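Local atomic coordinates of meta cleavage compound hydrolase (Janthinobacterium, PDB entry 1J1I), a protein that hydrolyses a carbon-carbon bond of the ring-opened meta-cleavage compound formed in bacterial carbazole degradation, very probably releasing anthranilate. Residues A[49-54]-A[68-73]; A[31-36]-A[61-66]; A[216-221]-A[242-247]. One frame throughout, in Å; residues are numbered along the deposited sequence.

Interaction 1 of 3, residues A[49-54]-A[68-73]; sequences AESEGN and VIAMDM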
loop_
_atom_site.group_PDB
_atom_site.type_symbol
_atom_site.label_atom_id
_atom_site.label_comp_id
_atom_site.label_asym_id
_atom_site.label_seq_id
_atom_site.Cartn_x
_atom_site.Cartn_y
_atom_site.Cartn_z
ATOM N N ALA A 49 -26.889 1.834 -4.733
ATOM C CA ALA A 49 -25.678 1.917 -3.930
ATOM C C ALA A 49 -25.935 2.773 -2.699
ATOM O O ALA A 49 -26.512 3.859 -2.790
ATOM C CB ALA A 49 -24.533 2.505 -4.748
ATOM N N GLU A 50 -25.523 2.262 -1.545
ATOM C CA GLU A 50 -25.683 2.976 -0.283
ATOM C C GLU A 50 -24.727 2.421 0.771
ATOM O O GLU A 50 -24.001 1.454 0.522
ATOM C CB GLU A 50 -27.149 2.931 0.190
ATOM C CG GLU A 50 -27.809 1.559 0.183
ATOM C CD GLU A 50 -27.284 0.655 1.278
ATOM O OE1 GLU A 50 -27.441 1.009 2.468
ATOM O OE2 GLU A 50 -26.714 -0.405 0.951
ATOM N N SER A 51 -24.733 3.036 1.946
ATOM C CA SER A 51 -23.822 2.676 3.025
ATOM C C SER A 51 -23.754 1.240 3.539
ATOM O O SER A 51 -22.661 0.714 3.744
ATOM C CB SER A 51 -24.052 3.620 4.208
ATOM O OG SER A 51 -23.828 4.966 3.817
ATOM N N GLU A 52 -24.900 0.606 3.765
ATOM C CA GLU A 52 -24.888 -0.754 4.293
ATOM C C GLU A 52 -24.254 -1.750 3.322
ATOM O O GLU A 52 -23.352 -2.500 3.697
ATOM C CB GLU A 52 -26.311 -1.185 4.659
ATOM C CG GLU A 52 -26.413 -2.514 5.387
ATOM C CD GLU A 52 -27.762 -2.685 6.070
ATOM O OE1 GLU A 52 -28.802 -2.491 5.401
ATOM O OE2 GLU A 52 -27.781 -3.012 7.276
ATOM N N GLY A 53 -24.718 -1.745 2.077
ATOM C CA GLY A 53 -24.188 -2.662 1.081
ATOM C C GLY A 53 -22.717 -2.434 0.767
ATOM O O GLY A 53 -21.983 -3.377 0.471
ATOM N N ASN A 54 -22.276 -1.185 0.830
ATOM C CA ASN A 54 -20.882 -0.872 0.543
ATOM C C ASN A 54 -19.915 -1.143 1.695
ATOM O O ASN A 54 -18.794 -1.586 1.470
ATOM C CB ASN A 54 -20.725 0.606 0.148
ATOM C CG ASN A 54 -20.805 0.833 -1.355
ATOM O OD1 ASN A 54 -20.066 1.645 -1.903
ATOM N ND2 ASN A 54 -21.709 0.130 -2.018
ATOM N N VAL A 68 -16.759 5.245 13.370
ATOM C CA VAL A 68 -17.081 5.086 11.958
ATOM C C VAL A 68 -18.458 5.636 11.598
ATOM O O VAL A 68 -19.462 5.290 12.222
ATOM C CB VAL A 68 -17.013 3.605 11.550
ATOM C CG1 VAL A 68 -17.289 3.464 10.068
ATOM C CG2 VAL A 68 -15.642 3.028 11.910
ATOM N N ILE A 69 -18.492 6.481 10.574
ATOM C CA ILE A 69 -19.726 7.112 10.114
ATOM C C ILE A 69 -19.871 6.895 8.605
ATOM O O ILE A 69 -19.155 7.511 7.813
ATOM C CB ILE A 69 -19.693 8.637 10.410
ATOM C CG1 ILE A 69 -19.537 8.885 11.919
ATOM C CG2 ILE A 69 -20.940 9.313 9.850
ATOM C CD1 ILE A 69 -20.761 8.544 12.769
ATOM N N ALA A 70 -20.785 6.007 8.217
ATOM C CA ALA A 70 -21.031 5.704 6.809
ATOM C C ALA A 70 -22.247 6.516 6.360
ATOM O O ALA A 70 -23.377 6.217 6.741
ATOM C CB ALA A 70 -21.290 4.206 6.630
ATOM N N MET A 71 -21.997 7.534 5.539
ATOM C CA MET A 71 -23.037 8.453 5.062
ATOM C C MET A 71 -23.583 8.180 3.662
ATOM O O MET A 71 -22.819 7.942 2.734
ATOM C CB MET A 71 -22.482 9.883 5.088
ATOM C CG MET A 71 -23.454 10.979 4.637
ATOM S SD MET A 71 -22.589 12.469 4.023
ATOM C CE MET A 71 -22.477 12.065 2.255
ATOM N N ASP A 72 -24.907 8.232 3.517
ATOM C CA ASP A 72 -25.526 8.062 2.204
ATOM C C ASP A 72 -25.464 9.419 1.513
ATOM O O ASP A 72 -25.873 10.435 2.087
ATOM C CB ASP A 72 -26.996 7.641 2.328
ATOM C CG ASP A 72 -27.166 6.153 2.556
ATOM O OD1 ASP A 72 -26.146 5.427 2.640
ATOM O OD2 ASP A 72 -28.333 5.716 2.649
ATOM N N MET A 73 -24.940 9.448 0.292
ATOM C CA MET A 73 -24.855 10.700 -0.444
ATOM C C MET A 73 -26.227 11.222 -0.851
ATOM O O MET A 73 -27.213 10.484 -0.886
ATOM C CB MET A 73 -24.017 10.532 -1.714
ATOM C CG MET A 73 -22.521 10.328 -1.477
ATOM S SD MET A 73 -21.612 10.345 -3.033
ATOM C CE MET A 73 -21.931 8.681 -3.617
#
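S51, the first residue of the helix 51-55, is held by the carboxylate of D72, just beyond the strand 67-71. Its amide N hydrogen-bonds to D72 OD1 (2.9 Å, 162° at the hydrogen), meeting that oxygen nearly in line with the C-O bond. Its hydroxyl OG donates a second hydrogen bond, 2.6 Å long, to the same OD1 on the anti side. With OG beside its own backbone N (chi1 -59°), the serine turns both donors to one oxygen, and they approach it from opposite faces of the carboxylate plane. Packing round this grip is close: A70 CB sits 3.7 Å from S51 CB, and E50 CB rests 3.6 Å from D72 OD1. The outer side of the helix start is looser, where partly exposed E52 leads its carboxylate away from the strand. E50 is the N-cap: E52 N meets its OE1 from above the carboxylate plane at 2.9 Å, and G53 N meets its OE2 on the syn side at 2.7 Å. Replacing D72 with an alanine would probably leave S51 N and OG without their shared acceptor and R29 without one of its two carboxylate mates. R29 forms salt bridges to both E50 and D72, whose OE1 and OD1 stand 4.6 Å apart. This buried pair of acids is therefore likely to stay ionised, partly offset by the shared R29 and further stabilised by amide and hydroxyl donors, K78 N among them.

Interaction 2 of 3, residues A[31-36]-A[61-66]; sequences LEAGKG and ILARHY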
loop_
_atom_site.group_PDB
_atom_site.type_symbol
_atom_site.label_atom_id
_atom_site.label_comp_id
_atom_site.label_asym_id
_atom_site.label_seq_id
_atom_site.Cartn_x
_atom_site.Cartn_y
_atom_site.Cartn_z
ATOM N N LEU A 31 -24.718 5.415 9.081
ATOM C CA LEU A 31 -24.527 4.253 9.934
ATOM C C LEU A 31 -23.385 4.627 10.870
ATOM O O LEU A 31 -22.397 5.222 10.439
ATOM C CB LEU A 31 -24.131 3.038 9.090
ATOM C CG LEU A 31 -25.199 2.152 8.441
ATOM C CD1 LEU A 31 -26.420 2.948 8.041
ATOM C CD2 LEU A 31 -24.576 1.447 7.250
ATOM N N GLU A 32 -23.513 4.291 12.146
ATOM C CA GLU A 32 -22.465 4.625 13.097
ATOM C C GLU A 32 -22.074 3.465 14.001
ATOM O O GLU A 32 -22.918 2.665 14.411
ATOM C CB GLU A 32 -22.888 5.825 13.945
ATOM C CG GLU A 32 -21.965 6.099 15.118
ATOM C CD GLU A 32 -22.286 7.402 15.815
ATOM O OE1 GLU A 32 -23.460 7.828 15.770
ATOM O OE2 GLU A 32 -21.368 7.993 16.417
ATOM N N ALA A 33 -20.780 3.395 14.299
ATOM C CA ALA A 33 -20.212 2.361 15.155
ATOM C C ALA A 33 -18.822 2.786 15.609
ATOM O O ALA A 33 -18.094 3.448 14.868
ATOM C CB ALA A 33 -20.119 1.045 14.395
ATOM N N GLY A 34 -18.457 2.417 16.831
ATOM C CA GLY A 34 -17.135 2.752 17.326
ATOM C C GLY A 34 -16.972 4.063 18.065
ATOM O O GLY A 34 -17.886 4.881 18.137
ATOM N N LYS A 35 -15.773 4.255 18.605
ATOM C CA LYS A 35 -15.429 5.444 19.368
ATOM C C LYS A 35 -14.042 5.917 18.966
ATOM O O LYS A 35 -13.235 5.135 18.459
ATOM C CB LYS A 35 -15.427 5.118 20.862
ATOM C CG LYS A 35 -16.786 4.766 21.443
ATOM C CD LYS A 35 -16.645 3.939 22.718
ATOM C CE LYS A 35 -15.544 4.467 23.636
ATOM N NZ LYS A 35 -15.768 5.875 24.068
ATOM N N GLY A 36 -13.766 7.194 19.206
ATOM C CA GLY A 36 -12.469 7.745 18.866
ATOM C C GLY A 36 -12.534 8.742 17.726
ATOM O O GLY A 36 -13.570 9.370 17.497
ATOM N N ILE A 61 -14.534 -3.745 11.554
ATOM C CA ILE A 61 -13.087 -3.707 11.664
ATOM C C ILE A 61 -12.587 -2.313 12.025
ATOM O O ILE A 61 -11.809 -2.141 12.966
ATOM C CB ILE A 61 -12.430 -4.160 10.342
ATOM C CG1 ILE A 61 -12.928 -5.562 9.971
ATOM C CG2 ILE A 61 -10.922 -4.154 10.483
ATOM C CD1 ILE A 61 -12.506 -6.026 8.587
ATOM N N LEU A 62 -13.039 -1.313 11.280
ATOM C CA LEU A 62 -12.610 0.053 11.538
ATOM C C LEU A 62 -13.104 0.551 12.898
ATOM O O LEU A 62 -12.391 1.261 13.606
ATOM C CB LEU A 62 -13.104 0.976 10.417
ATOM C CG LEU A 62 -12.567 0.644 9.020
ATOM C CD1 LEU A 62 -13.148 1.605 8.000
ATOM C CD2 LEU A 62 -11.044 0.723 9.022
ATOM N N ALA A 63 -14.318 0.155 13.261
ATOM C CA ALA A 63 -14.925 0.573 14.519
ATOM C C ALA A 63 -14.161 0.120 15.765
ATOM O O ALA A 63 -14.433 0.584 16.873
ATOM C CB ALA A 63 -16.369 0.086 14.582
ATOM N N ARG A 64 -13.206 -0.785 15.592
ATOM C CA ARG A 64 -12.423 -1.246 16.729
ATOM C C ARG A 64 -11.437 -0.160 17.143
ATOM O O ARG A 64 -10.914 -0.178 18.259
ATOM C CB ARG A 64 -11.648 -2.517 16.372
ATOM C CG ARG A 64 -11.953 -3.698 17.277
ATOM C CD ARG A 64 -13.046 -4.582 16.700
ATOM N NE ARG A 64 -12.578 -5.321 15.528
ATOM C CZ ARG A 64 -13.291 -6.248 14.894
ATOM N NH1 ARG A 64 -14.511 -6.557 15.315
ATOM N NH2 ARG A 64 -12.781 -6.869 13.838
ATOM N N HIS A 65 -11.197 0.799 16.251
ATOM C CA HIS A 65 -10.235 1.860 16.530
ATOM C C HIS A 65 -10.715 3.288 16.282
ATOM O O HIS A 65 -10.054 4.235 16.704
ATOM C CB HIS A 65 -8.971 1.618 15.702
ATOM C CG HIS A 65 -8.390 0.250 15.877
ATOM N ND1 HIS A 65 -7.800 -0.164 17.051
ATOM C CD2 HIS A 65 -8.335 -0.809 15.033
ATOM C CE1 HIS A 65 -7.407 -1.419 16.924
ATOM N NE2 HIS A 65 -7.719 -1.834 15.710
ATOM N N TYR A 66 -11.844 3.448 15.594
ATOM C CA TYR A 66 -12.360 4.786 15.298
ATOM C C TYR A 66 -13.876 4.874 15.364
ATOM O O TYR A 66 -14.570 3.860 15.430
ATOM C CB TYR A 66 -11.949 5.225 13.885
ATOM C CG TYR A 66 -10.466 5.280 13.642
ATOM C CD1 TYR A 66 -9.758 4.145 13.248
ATOM C CD2 TYR A 66 -9.758 6.461 13.853
ATOM C CE1 TYR A 66 -8.376 4.186 13.075
ATOM C CE2 TYR A 66 -8.380 6.514 13.685
ATOM C CZ TYR A 66 -7.694 5.374 13.299
ATOM O OH TYR A 66 -6.328 5.422 13.160
HETATM O O HOH W 1 -13.431 2.436 18.782
#
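Backbone torsions set G34 against A63 and Y66: with phi 90° and psi 174°, G34 swings the chain out of the strand 26-33 and brings its CA against two carbonyl oxygens. G34 CA is 3.5 Å from A63 O and 3.4 Å from Y66 O, the latter a CH···O contact with 146° at the hydrogen. A side chain at G34 would be driven into both oxygens, and at these angles also into the carbonyl before it; G36 adopts a similarly unusual backbone shape. Just before G34, A63 CB comes up to the flank of the A33 methyl, CB to CB 3.9 Å, the one apolar side-chain touch across the contact, and A63 CB also leans on the A33 carbonyl. Beyond it, K35 O comes within 3.2 Å of Y66 C, while the K35, H65 and Y66 side chains start away from the partner segment. The facing part of the 61-66 turn is thus mostly main chain, the A63 methyl apart, and L62 O ties it by accepting from both H65 N and Y66 N. A water joins the segments on the surface: it accepts from K35 N at 3.0 Å and donates to A63 O at 2.8 Å. The 61-66 segment leads into the strand 67-71, which is the sheet neighbour of 26-33, so the contact sits where that pair of strands meets its connecting turns. With no direct hydrogen bond between the segments, the polar link here runs through solvent and a weak CH donor, and the close approach probably depends on the missing side chain at G34.

Interaction 3 of 3, residues A[216-221]-A[242-247]; sequences EFIRKV and YKFLDL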
loop_
_atom_site.group_PDB
_atom_site.type_symbol
_atom_site.label_atom_id
_atom_site.label_comp_id
_atom_site.label_asym_id
_atom_site.label_seq_id
_atom_site.Cartn_x
_atom_site.Cartn_y
_atom_site.Cartn_z
ATOM N N GLU A 216 -5.518 19.670 -12.721
ATOM C CA GLU A 216 -5.099 20.819 -11.925
ATOM C C GLU A 216 -5.847 20.906 -10.601
ATOM O O GLU A 216 -5.285 21.344 -9.593
ATOM C CB GLU A 216 -5.284 22.115 -12.716
ATOM C CG GLU A 216 -4.254 22.298 -13.819
ATOM C CD GLU A 216 -2.837 22.211 -13.292
ATOM O OE1 GLU A 216 -2.445 23.082 -12.487
ATOM O OE2 GLU A 216 -2.117 21.267 -13.676
ATOM N N PHE A 217 -7.111 20.494 -10.609
ATOM C CA PHE A 217 -7.933 20.506 -9.403
ATOM C C PHE A 217 -7.414 19.431 -8.450
ATOM O O PHE A 217 -7.270 19.660 -7.249
ATOM C CB PHE A 217 -9.394 20.204 -9.759
ATOM C CG PHE A 217 -10.336 20.254 -8.586
ATOM C CD1 PHE A 217 -10.787 21.479 -8.089
ATOM C CD2 PHE A 217 -10.798 19.079 -7.994
ATOM C CE1 PHE A 217 -11.690 21.534 -7.022
ATOM C CE2 PHE A 217 -11.702 19.124 -6.928
ATOM C CZ PHE A 217 -12.149 20.356 -6.442
ATOM N N ILE A 218 -7.133 18.256 -9.004
ATOM C CA ILE A 218 -6.633 17.129 -8.223
ATOM C C ILE A 218 -5.287 17.445 -7.554
ATOM O O ILE A 218 -5.002 16.983 -6.447
ATOM C CB ILE A 218 -6.525 15.872 -9.135
ATOM C CG1 ILE A 218 -7.925 15.513 -9.639
ATOM C CG2 ILE A 218 -5.898 14.698 -8.378
ATOM C CD1 ILE A 218 -7.966 14.390 -10.642
ATOM N N ARG A 219 -4.476 18.257 -8.221
ATOM C CA ARG A 219 -3.169 18.645 -7.703
ATOM C C ARG A 219 -3.308 19.529 -6.457
ATOM O O ARG A 219 -2.327 19.772 -5.750
ATOM C CB ARG A 219 -2.391 19.390 -8.792
ATOM C CG ARG A 219 -0.880 19.306 -8.662
ATOM C CD ARG A 219 -0.197 20.174 -9.707
ATOM N NE ARG A 219 -0.387 19.691 -11.074
ATOM C CZ ARG A 219 0.238 18.637 -11.594
ATOM N NH1 ARG A 219 1.104 17.939 -10.866
ATOM N NH2 ARG A 219 0.010 18.289 -12.853
ATOM N N LYS A 220 -4.527 20.001 -6.201
ATOM C CA LYS A 220 -4.821 20.852 -5.044
ATOM C C LYS A 220 -5.068 20.055 -3.763
ATOM O O LYS A 220 -5.225 20.636 -2.687
ATOM C CB LYS A 220 -6.053 21.724 -5.312
ATOM C CG LYS A 220 -5.764 23.117 -5.842
ATOM C CD LYS A 220 -5.103 23.058 -7.179
ATOM C CE LYS A 220 -5.094 24.407 -7.870
ATOM N NZ LYS A 220 -4.416 24.220 -9.170
ATOM N N VAL A 221 -5.137 18.730 -3.872
ATOM C CA VAL A 221 -5.344 17.914 -2.679
ATOM C C VAL A 221 -4.041 17.968 -1.880
ATOM O O VAL A 221 -3.014 17.474 -2.334
ATOM C CB VAL A 221 -5.669 16.449 -3.042
ATOM C CG1 VAL A 221 -5.808 15.624 -1.769
ATOM C CG2 VAL A 221 -6.963 16.388 -3.858
ATOM N N TYR A 242 -1.794 5.594 -10.715
ATOM C CA TYR A 242 -0.456 6.118 -10.935
ATOM C C TYR A 242 -0.534 7.615 -11.226
ATOM O O TYR A 242 0.339 8.378 -10.812
ATOM C CB TYR A 242 0.224 5.365 -12.088
ATOM C CG TYR A 242 0.322 3.859 -11.863
ATOM C CD1 TYR A 242 0.515 2.986 -12.933
ATOM C CD2 TYR A 242 0.197 3.312 -10.584
ATOM C CE1 TYR A 242 0.576 1.601 -12.736
ATOM C CE2 TYR A 242 0.258 1.928 -10.377
ATOM C CZ TYR A 242 0.446 1.081 -11.459
ATOM O OH TYR A 242 0.503 -0.285 -11.266
ATOM N N LYS A 243 -1.584 8.039 -11.928
ATOM C CA LYS A 243 -1.733 9.458 -12.225
ATOM C C LYS A 243 -2.100 10.223 -10.948
ATOM O O LYS A 243 -1.596 11.320 -10.718
ATOM C CB LYS A 243 -2.789 9.683 -13.310
ATOM C CG LYS A 243 -2.800 11.108 -13.845
ATOM C CD LYS A 243 -3.745 11.256 -15.032
ATOM C CE LYS A 243 -3.628 12.639 -15.664
ATOM N NZ LYS A 243 -4.518 12.783 -16.851
ATOM N N PHE A 244 -2.974 9.651 -10.120
ATOM C CA PHE A 244 -3.347 10.296 -8.857
ATOM C C PHE A 244 -2.090 10.463 -8.006
ATOM O O PHE A 244 -1.889 11.494 -7.362
ATOM C CB PHE A 244 -4.345 9.446 -8.061
ATOM C CG PHE A 244 -5.787 9.673 -8.426
ATOM C CD1 PHE A 244 -6.573 8.620 -8.872
ATOM C CD2 PHE A 244 -6.367 10.932 -8.292
ATOM C CE1 PHE A 244 -7.923 8.811 -9.183
ATOM C CE2 PHE A 244 -7.716 11.135 -8.600
ATOM C CZ PHE A 244 -8.494 10.074 -9.046
ATOM N N LEU A 245 -1.248 9.433 -7.999
ATOM C CA LEU A 245 -0.015 9.450 -7.217
ATOM C C LEU A 245 0.953 10.531 -7.686
ATOM O O LEU A 245 1.719 11.075 -6.896
ATOM C CB LEU A 245 0.650 8.064 -7.259
ATOM C CG LEU A 245 -0.109 6.977 -6.483
ATOM C CD1 LEU A 245 0.549 5.617 -6.697
ATOM C CD2 LEU A 245 -0.124 7.322 -4.999
ATOM N N ASP A 246 0.903 10.845 -8.975
ATOM C CA ASP A 246 1.758 11.874 -9.551
ATOM C C ASP A 246 1.216 13.272 -9.212
ATOM O O ASP A 246 1.976 14.199 -8.925
ATOM C CB ASP A 246 1.811 11.693 -11.068
ATOM C CG ASP A 246 2.724 12.689 -11.742
ATOM O OD1 ASP A 246 3.943 12.664 -11.465
ATOM O OD2 ASP A 246 2.221 13.498 -12.548
ATOM N N LEU A 247 -0.106 13.404 -9.224
ATOM C CA LEU A 247 -0.765 14.683 -8.958
ATOM C C LEU A 247 -0.879 15.102 -7.497
ATOM O O LEU A 247 -0.689 16.273 -7.170
ATOM C CB LEU A 247 -2.161 14.667 -9.578
ATOM C CG LEU A 247 -2.198 14.489 -11.096
ATOM C CD1 LEU A 247 -3.622 14.214 -11.537
ATOM C CD2 LEU A 247 -1.636 15.735 -11.772
#
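R219 and L247 bring the two backbones closest, their CA atoms 4.8 Å apart, where a type I turn from I218 to V221 leaves the short helix 215-218 and passes the last residue of the helix 238-247. In this alpha/beta hydrolase fold 238-247 packs on the sheet as the helical link of the crossover between the parallel strands 225-230 and 251-256, while 215-218 leads toward the strand 225-230 and packs by F217 on the helix 114-126. A CH···O contact joins the backbones, R219 CA lying 3.5 Å from L247 O. The buried half is apolar. I218 points its CG2 methyl, anti to the backbone N, into the corner between F244 and L247: it lies 3.8 Å from F244 CD2, at the ring edge and near the ring plane, and 3.9 Å from L247 CD1. I218 CD1 lies 3.9 Å from F244 CE2, raised out of the ring plane. F244 also packs on V227 of the strand 225-230, and I218 touches L142 and I248. At the start of 242-247, Y242 stacks on Y242 of the second subunit, so the helix that receives I218 also serves the dimer interface. The outer half belongs to R219, whose chain bends at chi3 (-67°) and folds its guanidinium across L247. E216 OE2 meets that group in its plane, at the edge, through a weak, long salt bridge of 3.5 Å to R219 NE. L247 thus divides its two methyls, CD1 facing inward to I218 and CD2 lying over one guanidinium face, 3.2 Å from R219 NH2.

In the fold
Interactions 1 and 2 interlock along the chain, their segments alternating as 31-36, 49-54, 61-66 and 68-73, and their centres lie 14 Å apart. They share the antiparallel neighbours 26-33 and 67-71 of one mixed sheet: V68 N and A33 O, like L31 N and A70 O, probably pair by hydrogen bonds, and V68 also packs against L62 and A63. Interaction 3 comes later, toward the other end of that sheet, with its centre 26 Å from interaction 1 and 29 Å from interaction 2. The probable catalytic residues S114, D233 and H261 follow the strands 108-113, 225-230 and 251-256, which run from mid-sheet to the edge near interaction 3.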